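Side-chain contacts in methionine-binding lipoprotein metQ (PDB 4GOT), which probably binds methionine and passes it to the membrane permease of the MetNPQ ABC transporter, which imports this amino acid: residues K6-A11 against S217-A222; D42-N47 against E67-E72; R119-L124 against G128-D133. All blocks are in the same frame, centred on the assembly; numbering follows the deposited sequence.

Interaction 1 of 3, residues K6-A11 against S217-A222; sequences KEIVVA and SAKIKA. With SO4 (sulfate ion), chain C.
The apolar part of the contact is I8 against K219: the two side chains run alongside each other, pointing opposite ways, with I8 CG1 4.1 Å from K219 CB. The CD1 methyl of I8 lies against the backbone carbonyl of K219, 3.5 Å from K219 O. This follows from a chi1 of -46°, which turns CG1 away from the carbonyl carbon of I8, and an extended chi2.

The pairing brings the first turn of helix 218-227, with S217 at its N-cap position, against strand 7-12, which lies between strands 34-38 and 57-62 in the six-stranded mixed sheet of a two-lobed binding protein.

The polar part is the end of K219. Its chain runs extended through chi2, bringing CD to 3.4 Å from E7 O; the bend at chi3 (-35°) then turns CE and NZ, and NZ makes only a weak hydrogen bond to E7 O, also 3.4 Å long. The stronger partner of NZ is D56 OD1, a salt bridge; D56 OD2 accepts from V9 N.

K6 NZ forms a weak hydrogen bond, 2.9 Å, to O3 of a sulfate probably from the crystallisation liquor, and Y33 meets K6 in a cation-pi contact.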
loop_
_atom_site.group_PDB
_atom_site.type_symbol
_atom_site.label_atom_id
_atom_site.label_comp_id
_atom_site.label_asym_id
_atom_site.label_seq_id
_atom_site.Cartn_x
_atom_site.Cartn_y
_atom_site.Cartn_z
ATOM N N LYS A 6 -1.411 -28.482 4.332
ATOM C CA LYS A 6 -1.533 -27.624 5.547
ATOM C C LYS A 6 -0.537 -26.449 5.649
ATOM O O LYS A 6 -0.503 -25.754 6.670
ATOM C CB LYS A 6 -1.355 -28.478 6.816
ATOM C CG LYS A 6 -2.442 -29.519 7.057
ATOM C CD LYS A 6 -3.679 -28.894 7.681
ATOM C CE LYS A 6 -4.661 -29.950 8.123
ATOM N NZ LYS A 6 -5.325 -29.539 9.385
ATOM N N GLU A 7 0.270 -26.224 4.614
ATOM C CA GLU A 7 1.254 -25.122 4.592
ATOM C C GLU A 7 0.711 -23.977 3.733
ATOM O O GLU A 7 0.178 -24.190 2.641
ATOM C CB GLU A 7 2.591 -25.597 4.033
ATOM C CG GLU A 7 3.663 -24.519 3.931
ATOM C CD GLU A 7 4.946 -25.028 3.231
ATOM O OE1 GLU A 7 4.852 -25.572 2.087
ATOM O OE2 GLU A 7 6.051 -24.879 3.828
ATOM N N ILE A 8 0.837 -22.762 4.243
ATOM C CA ILE A 8 0.380 -21.602 3.543
ATOM C C ILE A 8 1.639 -20.859 3.136
ATOM O O ILE A 8 2.413 -20.419 4.011
ATOM C CB ILE A 8 -0.463 -20.674 4.456
ATOM C CG1 ILE A 8 -1.506 -21.451 5.277
ATOM C CG2 ILE A 8 -1.137 -19.602 3.608
ATOM C CD1 ILE A 8 -2.237 -20.583 6.316
ATOM N N VAL A 9 1.854 -20.734 1.825
ATOM C CA VAL A 9 2.983 -19.957 1.244
ATOM C C VAL A 9 2.441 -18.586 0.821
ATOM O O VAL A 9 1.492 -18.489 0.032
ATOM C CB VAL A 9 3.689 -20.718 0.067
ATOM C CG1 VAL A 9 4.924 -19.980 -0.446
ATOM C CG2 VAL A 9 4.039 -22.134 0.496
ATOM N N VAL A 10 3.023 -17.521 1.378
ATOM C CA VAL A 10 2.549 -16.166 1.117
ATOM C C VAL A 10 3.696 -15.243 0.643
ATOM O O VAL A 10 4.741 -15.164 1.314
ATOM C CB VAL A 10 1.920 -15.546 2.393
ATOM C CG1 VAL A 10 1.218 -14.238 2.056
ATOM C CG2 VAL A 10 0.971 -16.538 3.042
ATOM N N ALA A 11 3.486 -14.525 -0.464
ATOM C CA ALA A 11 4.433 -13.456 -0.904
ATOM C C ALA A 11 3.948 -12.153 -0.277
ATOM O O ALA A 11 2.743 -11.848 -0.382
ATOM C CB ALA A 11 4.543 -13.347 -2.424
ATOM N N SER A 217 -11.185 -21.583 1.078
ATOM C CA SER A 217 -10.445 -22.775 1.505
ATOM C C SER A 217 -10.094 -22.711 3.014
ATOM O O SER A 217 -9.977 -21.635 3.603
ATOM C CB SER A 217 -9.185 -22.978 0.661
ATOM O OG SER A 217 -8.195 -22.025 0.989
ATOM N N ALA A 218 -9.973 -23.879 3.622
ATOM C CA ALA A 218 -9.612 -24.038 5.059
ATOM C C ALA A 218 -8.375 -23.216 5.451
ATOM O O ALA A 218 -8.385 -22.529 6.456
ATOM C CB ALA A 218 -9.368 -25.516 5.386
ATOM N N LYS A 219 -7.315 -23.293 4.642
ATOM C CA LYS A 219 -6.041 -22.568 4.896
ATOM C C LYS A 219 -6.219 -21.083 4.967
ATOM O O LYS A 219 -5.661 -20.404 5.855
ATOM C CB LYS A 219 -5.020 -22.815 3.754
ATOM C CG LYS A 219 -4.419 -24.188 3.732
ATOM C CD LYS A 219 -3.238 -24.300 2.758
ATOM C CE LYS A 219 -3.403 -23.463 1.494
ATOM N NZ LYS A 219 -2.386 -23.906 0.502
ATOM N N ILE A 220 -6.955 -20.562 3.982
ATOM C CA ILE A 220 -7.118 -19.117 3.824
ATOM C C ILE A 220 -8.035 -18.542 4.924
ATOM O O ILE A 220 -7.738 -17.476 5.448
ATOM C CB ILE A 220 -7.649 -18.748 2.414
ATOM C CG1 ILE A 220 -6.622 -19.185 1.342
ATOM C CG2 ILE A 220 -7.955 -17.258 2.293
ATOM C CD1 ILE A 220 -5.186 -18.737 1.555
ATOM N N LYS A 221 -9.084 -19.274 5.279
ATOM C CA LYS A 221 -9.941 -18.936 6.412
ATOM C C LYS A 221 -9.171 -18.917 7.730
ATOM O O LYS A 221 -9.372 -18.034 8.532
ATOM C CB LYS A 221 -11.135 -19.888 6.454
ATOM C CG LYS A 221 -12.137 -19.581 5.336
ATOM C CD LYS A 221 -12.396 -18.065 5.234
ATOM C CE LYS A 221 -13.571 -17.647 4.345
ATOM N NZ LYS A 221 -14.884 -18.259 4.690
ATOM N N ALA A 222 -8.256 -19.876 7.907
ATOM C CA ALA A 222 -7.379 -19.933 9.071
ATOM C C ALA A 222 -6.443 -18.715 9.139
ATOM O O ALA A 222 -6.241 -18.147 10.216
ATOM C CB ALA A 222 -6.561 -21.239 9.062
HETATM S S SO4 C . -7.800 -32.374 7.879
HETATM O O1 SO4 C . -8.088 -33.832 7.958
HETATM O O2 SO4 C . -9.007 -31.608 8.298
HETATM O O3 SO4 C . -6.651 -32.039 8.755
HETATM O O4 SO4 C . -7.449 -32.025 6.485
#

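Interaction 2 of 3, residues D42-N47 against E67-E72; sequences DYKMYN and EQEMKE. With MSE (selenomethionine), chain B.
K44 and N47 meet E69 from two directions, one with its aliphatic chain and the other with its amide. Ahead of them, D42 OD2 accepts K44 N at 3.0 Å, a capping bond that arrives 70° out of the carboxylate plane and fastens the turn leading into helix 44-51.

Y43 turns its ring to the bound selenomethionine, whose CE lies over the ring centre, 3.5 Å from Y43 CD2; the hydroxyl of Y43 is hydrogen-bonded to N180 OD1. The carbonyl oxygen of Y43 is linked through a water to E69 OE1.

K44, bent at chi2 (-55°) and again further out, lays its CD 3.3 Å from E69 OE2, but NZ stays 4.5 Å from that same oxygen, beyond a salt bridge. A water instead joins K44 NZ to E72 OE2, which also accepts from Q68 NE2. A further water connects K44 O with E69 OE1.

N47 ND2 donates to E69 OE1 at 3.2 Å, a fairly straight bond (163°) met on the anti side of the carboxylate. The two waters bring the donors on buried E69 OE1 to three. N47's stronger partner is N58, whose ND2 donates to N47 OD1; N47 ND2 also donates to Q61 OE1.

The arrangement pairs two helices through a hydrated carboxylate beside the amino-acid pocket of a periplasmic-binding-protein fold, with Y43 as one wall of that pocket.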
loop_
_atom_site.group_PDB
_atom_site.type_symbol
_atom_site.label_atom_id
_atom_site.label_comp_id
_atom_site.label_asym_id
_atom_site.label_seq_id
_atom_site.Cartn_x
_atom_site.Cartn_y
_atom_site.Cartn_z
ATOM N N ASP A 42 9.820 -6.004 -6.061
ATOM C CA ASP A 42 8.907 -4.883 -6.376
ATOM C C ASP A 42 7.482 -5.353 -6.561
ATOM O O ASP A 42 7.224 -6.533 -6.778
ATOM C CB ASP A 42 9.410 -4.071 -7.606
ATOM C CG ASP A 42 8.741 -4.498 -8.931
ATOM O OD1 ASP A 42 9.192 -5.504 -9.497
ATOM O OD2 ASP A 42 7.759 -3.821 -9.398
ATOM N N TYR A 43 6.560 -4.384 -6.408
ATOM C CA TYR A 43 5.159 -4.581 -6.342
ATOM C C TYR A 43 4.646 -5.409 -7.511
ATOM O O TYR A 43 3.696 -6.179 -7.341
ATOM C CB TYR A 43 4.451 -3.203 -6.403
ATOM C CG TYR A 43 4.354 -2.313 -5.158
ATOM C CD1 TYR A 43 4.596 -2.769 -3.881
ATOM C CD2 TYR A 43 3.947 -0.974 -5.305
ATOM C CE1 TYR A 43 4.446 -1.934 -2.770
ATOM C CE2 TYR A 43 3.800 -0.123 -4.218
ATOM C CZ TYR A 43 4.057 -0.607 -2.945
ATOM O OH TYR A 43 3.907 0.233 -1.885
ATOM N N LYS A 44 5.245 -5.275 -8.691
ATOM C CA LYS A 44 4.723 -5.973 -9.880
ATOM C C LYS A 44 4.941 -7.492 -9.797
ATOM O O LYS A 44 4.283 -8.254 -10.499
ATOM C CB LYS A 44 5.328 -5.410 -11.179
ATOM C CG LYS A 44 4.852 -4.021 -11.617
ATOM C CD LYS A 44 3.315 -3.933 -11.734
ATOM C CE LYS A 44 2.805 -3.327 -13.045
ATOM N NZ LYS A 44 3.367 -1.974 -13.300
HETATM N N MSE A 45 5.865 -7.927 -8.935
HETATM C CA MSE A 45 6.163 -9.342 -8.804
HETATM C C MSE A 45 5.115 -10.186 -8.054
HETATM O O MSE A 45 5.016 -11.409 -8.273
HETATM C CB MSE A 45 7.543 -9.533 -8.143
HETATM C CG MSE A 45 8.636 -9.044 -9.033
HETATM SE SE MSE A 45 10.391 -9.434 -8.241
HETATM C CE MSE A 45 10.323 -11.396 -8.303
ATOM N N TYR A 46 4.350 -9.562 -7.164
ATOM C CA TYR A 46 3.544 -10.298 -6.185
ATOM C C TYR A 46 2.340 -11.000 -6.842
ATOM O O TYR A 46 2.133 -12.167 -6.618
ATOM C CB TYR A 46 3.115 -9.354 -5.059
ATOM C CG TYR A 46 4.282 -8.950 -4.181
ATOM C CD1 TYR A 46 5.086 -7.863 -4.494
ATOM C CD2 TYR A 46 4.609 -9.689 -3.042
ATOM C CE1 TYR A 46 6.198 -7.527 -3.688
ATOM C CE2 TYR A 46 5.719 -9.374 -2.260
ATOM C CZ TYR A 46 6.508 -8.294 -2.566
ATOM O OH TYR A 46 7.566 -7.972 -1.717
ATOM N N ASN A 47 1.567 -10.296 -7.666
ATOM C CA ASN A 47 0.427 -10.910 -8.368
ATOM C C ASN A 47 0.871 -11.918 -9.404
ATOM O O ASN A 47 0.202 -12.949 -9.616
ATOM C CB ASN A 47 -0.454 -9.834 -8.989
ATOM C CG ASN A 47 -1.343 -9.175 -7.958
ATOM O OD1 ASN A 47 -1.736 -9.826 -6.963
ATOM N ND2 ASN A 47 -1.669 -7.901 -8.164
ATOM N N GLU A 67 -7.412 -4.414 -8.871
ATOM C CA GLU A 67 -8.265 -4.161 -10.043
ATOM C C GLU A 67 -7.517 -3.704 -11.279
ATOM O O GLU A 67 -7.717 -4.261 -12.385
ATOM C CB GLU A 67 -9.361 -3.156 -9.695
ATOM C CG GLU A 67 -10.394 -3.811 -8.830
ATOM C CD GLU A 67 -11.519 -2.880 -8.494
ATOM O OE1 GLU A 67 -11.499 -1.722 -8.975
ATOM O OE2 GLU A 67 -12.399 -3.331 -7.744
ATOM N N GLN A 68 -6.654 -2.707 -11.096
ATOM C CA GLN A 68 -5.750 -2.278 -12.169
ATOM C C GLN A 68 -4.904 -3.421 -12.726
ATOM O O GLN A 68 -4.699 -3.520 -13.946
ATOM C CB GLN A 68 -4.784 -1.164 -11.675
ATOM C CG GLN A 68 -3.808 -0.651 -12.750
ATOM C CD GLN A 68 -4.498 0.066 -13.921
ATOM O OE1 GLN A 68 -5.587 0.605 -13.782
ATOM N NE2 GLN A 68 -3.838 0.080 -15.073
ATOM N N GLU A 69 -4.341 -4.232 -11.838
ATOM C CA GLU A 69 -3.477 -5.360 -12.278
ATOM C C GLU A 69 -4.228 -6.347 -13.149
ATOM O O GLU A 69 -3.702 -6.848 -14.166
ATOM C CB GLU A 69 -2.902 -6.065 -11.090
ATOM C CG GLU A 69 -1.863 -5.205 -10.381
ATOM C CD GLU A 69 -0.454 -5.474 -10.894
ATOM O OE1 GLU A 69 0.036 -6.595 -10.598
ATOM O OE2 GLU A 69 0.129 -4.561 -11.553
HETATM N N MSE A 70 -5.489 -6.587 -12.801
HETATM C CA MSE A 70 -6.292 -7.524 -13.582
HETATM C C MSE A 70 -6.759 -6.912 -14.879
HETATM O O MSE A 70 -6.854 -7.621 -15.863
HETATM C CB MSE A 70 -7.446 -8.094 -12.770
HETATM C CG MSE A 70 -6.982 -9.126 -11.716
HETATM SE SE MSE A 70 -8.402 -9.532 -10.431
HETATM C CE MSE A 70 -9.505 -10.612 -11.660
ATOM N N LYS A 71 -7.031 -5.605 -14.886
ATOM C CA LYS A 71 -7.276 -4.859 -16.139
ATOM C C LYS A 71 -6.069 -4.976 -17.101
ATOM O O LYS A 71 -6.217 -5.197 -18.285
ATOM C CB LYS A 71 -7.563 -3.405 -15.806
ATOM C CG LYS A 71 -7.942 -2.500 -16.965
ATOM C CD LYS A 71 -8.092 -1.059 -16.459
ATOM C CE LYS A 71 -9.475 -0.739 -15.869
ATOM N NZ LYS A 71 -10.297 0.138 -16.773
ATOM N N GLU A 72 -4.871 -4.831 -16.581
ATOM C CA GLU A 72 -3.653 -4.927 -17.404
ATOM C C GLU A 72 -3.240 -6.355 -17.808
ATOM O O GLU A 72 -2.621 -6.547 -18.858
ATOM C CB GLU A 72 -2.492 -4.273 -16.651
ATOM C CG GLU A 72 -2.578 -2.756 -16.518
ATOM C CD GLU A 72 -1.491 -2.183 -15.598
ATOM O OE1 GLU A 72 -0.685 -2.974 -15.068
ATOM O OE2 GLU A 72 -1.449 -0.947 -15.398
HETATM N N MSE B 300 1.273 -1.081 1.206
HETATM C CA MSE B 300 1.024 -0.059 0.145
HETATM C C MSE B 300 0.050 1.075 0.609
HETATM O O MSE B 300 -0.982 0.732 1.120
HETATM O OXT MSE B 300 0.217 2.311 0.459
HETATM C CB MSE B 300 0.411 -0.764 -1.075
HETATM C CG MSE B 300 0.366 0.040 -2.336
HETATM SE SE MSE B 300 -0.631 -0.861 -3.791
HETATM C CE MSE B 300 0.850 -2.245 -4.331
HETATM O O HOH W 1 1.738 -7.427 -8.364
HETATM O O HOH W 2 2.006 -7.979 -11.924
HETATM O O HOH W 3 0.960 -0.672 -14.293
#

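Interaction 3 of 3, residues R119-L124 against G128-D133; sequences RMLAML and GLITLD. With MSE (selenomethionine), chain B.
L121 and L124 of the helix present one apolar side to L129, I130 and L132, and here the packing is close. L124 CB lies 3.9 Å from I130 CG1, which a chi1 of 65° tucks over the backbone of I130. From that position I130 CD1 extends to 3.7 Å from L121 O. L132 meets L121 at about a right angle, its CD2 standing 3.9 Å from L121 CD1. L129 N donates to L124 O at 3.1 Å, and L129 CD1 lies 4.1 Å from L124 CD2.

Toward the surface the contact thins. A122 offers little more than its backbone N, 4.4 Å from L132 CD1, and exposed G128 contributes backbone alone, its positive phi belonging to a Schellman motif closing the helix.

At the other end of the segment, R119 turns to the ligand pocket. Fully extended, it donates from NH1 a hydrogen bond of 2.8 Å to the selenomethionine OXT, bent to 137°. NH1 also forms a salt bridge with E116, and NH2 one with E197. An alanine in place of R119 removes these donors and is likely to leave the ligand carboxylate, E116 and E197 without their cationic partner.

F176 of strand 174-177 packs on M120, M123 and L124 of helix 117-126, while I130 and L132 rest on I146 of strand 146-148, the antiparallel partner of 131-132.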
loop_
_atom_site.group_PDB
_atom_site.type_symbol
_atom_site.label_atom_id
_atom_site.label_comp_id
_atom_site.label_asym_id
_atom_site.label_seq_id
_atom_site.Cartn_x
_atom_site.Cartn_y
_atom_site.Cartn_z
ATOM N N ARG A 119 -5.055 8.614 -5.644
ATOM C CA ARG A 119 -4.765 8.674 -4.188
ATOM C C ARG A 119 -3.798 9.844 -3.865
ATOM O O ARG A 119 -4.014 10.612 -2.960
ATOM C CB ARG A 119 -4.152 7.348 -3.733
ATOM C CG ARG A 119 -4.011 7.187 -2.235
ATOM C CD ARG A 119 -3.347 5.868 -1.864
ATOM N NE ARG A 119 -3.409 5.698 -0.421
ATOM C CZ ARG A 119 -2.812 4.720 0.258
ATOM N NH1 ARG A 119 -2.084 3.778 -0.345
ATOM N NH2 ARG A 119 -2.950 4.699 1.583
HETATM N N MSE A 120 -2.704 9.921 -4.615
HETATM C CA MSE A 120 -1.745 11.038 -4.556
HETATM C C MSE A 120 -2.340 12.405 -4.865
HETATM O O MSE A 120 -2.211 13.354 -4.073
HETATM C CB MSE A 120 -0.583 10.742 -5.528
HETATM C CG MSE A 120 0.165 9.515 -5.119
HETATM SE SE MSE A 120 1.497 9.000 -6.406
HETATM C CE MSE A 120 0.810 7.453 -7.377
ATOM N N LEU A 121 -3.041 12.521 -5.988
ATOM C CA LEU A 121 -3.618 13.798 -6.364
ATOM C C LEU A 121 -4.681 14.295 -5.364
ATOM O O LEU A 121 -4.850 15.512 -5.197
ATOM C CB LEU A 121 -4.194 13.743 -7.803
ATOM C CG LEU A 121 -3.143 13.437 -8.880
ATOM C CD1 LEU A 121 -3.831 13.441 -10.232
ATOM C CD2 LEU A 121 -1.922 14.372 -8.841
ATOM N N ALA A 122 -5.359 13.359 -4.695
ATOM C CA ALA A 122 -6.455 13.692 -3.772
ATOM C C ALA A 122 -5.866 14.379 -2.544
ATOM O O ALA A 122 -6.495 15.268 -1.979
ATOM C CB ALA A 122 -7.250 12.453 -3.366
HETATM N N MSE A 123 -4.665 13.967 -2.146
HETATM C CA MSE A 123 -3.945 14.636 -1.054
HETATM C C MSE A 123 -3.570 16.068 -1.392
HETATM O O MSE A 123 -3.638 16.929 -0.535
HETATM C CB MSE A 123 -2.667 13.879 -0.684
HETATM C CG MSE A 123 -2.974 12.608 0.061
HETATM SE SE MSE A 123 -1.389 11.712 0.658
HETATM C CE MSE A 123 -1.011 12.847 2.222
ATOM N N LEU A 124 -3.148 16.304 -2.632
ATOM C CA LEU A 124 -2.844 17.642 -3.083
ATOM C C LEU A 124 -4.130 18.470 -3.194
ATOM O O LEU A 124 -4.101 19.644 -2.915
ATOM C CB LEU A 124 -2.109 17.661 -4.400
ATOM C CG LEU A 124 -0.796 16.843 -4.492
ATOM C CD1 LEU A 124 -0.108 17.073 -5.838
ATOM C CD2 LEU A 124 0.130 17.209 -3.336
ATOM N N GLY A 128 -5.390 21.951 -0.904
ATOM C CA GLY A 128 -5.737 23.182 -1.627
ATOM C C GLY A 128 -4.745 23.593 -2.719
ATOM O O GLY A 128 -4.795 24.702 -3.202
ATOM N N LEU A 129 -3.841 22.705 -3.128
ATOM C CA LEU A 129 -2.876 23.042 -4.172
ATOM C C LEU A 129 -3.441 22.893 -5.589
ATOM O O LEU A 129 -3.018 23.628 -6.454
ATOM C CB LEU A 129 -1.620 22.176 -4.056
ATOM C CG LEU A 129 -0.818 22.216 -2.755
ATOM C CD1 LEU A 129 0.384 21.302 -2.909
ATOM C CD2 LEU A 129 -0.395 23.630 -2.422
ATOM N N ILE A 130 -4.329 21.912 -5.827
ATOM C CA ILE A 130 -4.943 21.648 -7.147
ATOM C C ILE A 130 -6.439 21.387 -7.013
ATOM O O ILE A 130 -6.933 21.156 -5.909
ATOM C CB ILE A 130 -4.297 20.439 -7.878
ATOM C CG1 ILE A 130 -4.532 19.121 -7.122
ATOM C CG2 ILE A 130 -2.819 20.690 -8.109
ATOM C CD1 ILE A 130 -4.136 17.878 -7.907
ATOM N N THR A 131 -7.168 21.463 -8.122
ATOM C CA THR A 131 -8.546 20.959 -8.153
ATOM C C THR A 131 -8.588 19.870 -9.238
ATOM O O THR A 131 -7.881 19.960 -10.257
ATOM C CB THR A 131 -9.622 22.022 -8.422
ATOM O OG1 THR A 131 -9.484 22.462 -9.762
ATOM C CG2 THR A 131 -9.528 23.248 -7.490
ATOM N N LEU A 132 -9.365 18.814 -8.961
ATOM C CA LEU A 132 -9.589 17.706 -9.883
ATOM C C LEU A 132 -10.998 17.826 -10.449
ATOM O O LEU A 132 -11.902 18.357 -9.776
ATOM C CB LEU A 132 -9.399 16.353 -9.179
ATOM C CG LEU A 132 -7.971 15.944 -8.804
ATOM C CD1 LEU A 132 -8.043 14.776 -7.830
ATOM C CD2 LEU A 132 -7.108 15.585 -10.016
ATOM N N ASP A 133 -11.171 17.391 -11.699
ATOM C CA ASP A 133 -12.498 17.298 -12.347
ATOM C C ASP A 133 -13.515 16.513 -11.466
ATOM O O ASP A 133 -13.356 15.318 -11.228
ATOM C CB ASP A 133 -12.321 16.606 -13.707
ATOM C CG ASP A 133 -13.615 16.528 -14.522
ATOM O OD1 ASP A 133 -14.681 17.036 -14.116
ATOM O OD2 ASP A 133 -13.559 15.944 -15.617
HETATM N N MSE B 300 1.273 -1.081 1.206
HETATM C CA MSE B 300 1.024 -0.059 0.145
HETATM C C MSE B 300 0.050 1.075 0.609
HETATM O O MSE B 300 -0.982 0.732 1.120
HETATM O OXT MSE B 300 0.217 2.311 0.459
HETATM C CB MSE B 300 0.411 -0.764 -1.075
HETATM C CG MSE B 300 0.366 0.040 -2.336
HETATM SE SE MSE B 300 -0.631 -0.861 -3.791
HETATM C CE MSE B 300 0.850 -2.245 -4.331
#

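In the fold
Along the chain, interaction 1 is the outermost closure: strand 7-12 opens it and helix 218-227 completes it, with interactions 2 and 3 following each other inside the loop. Interaction 1 includes strand 7-12 of the six-stranded sheet, and interaction 2 joins helices 44-51 and 63-72, which flank its strand 57-62 in sequence; their centres are 21 Å apart, and they touch where A11 CB meets Y46 CD2 at 3.7 Å. Interaction 3 lies on the opposite side of the chain's centre from interaction 1, about 39 Å between centres, next to the five-stranded sheet. Interactions 2 and 3 do not touch, their nearest atoms about 7 Å apart, yet both reach the bound selenomethionine, consistent with a cleft between two lobes.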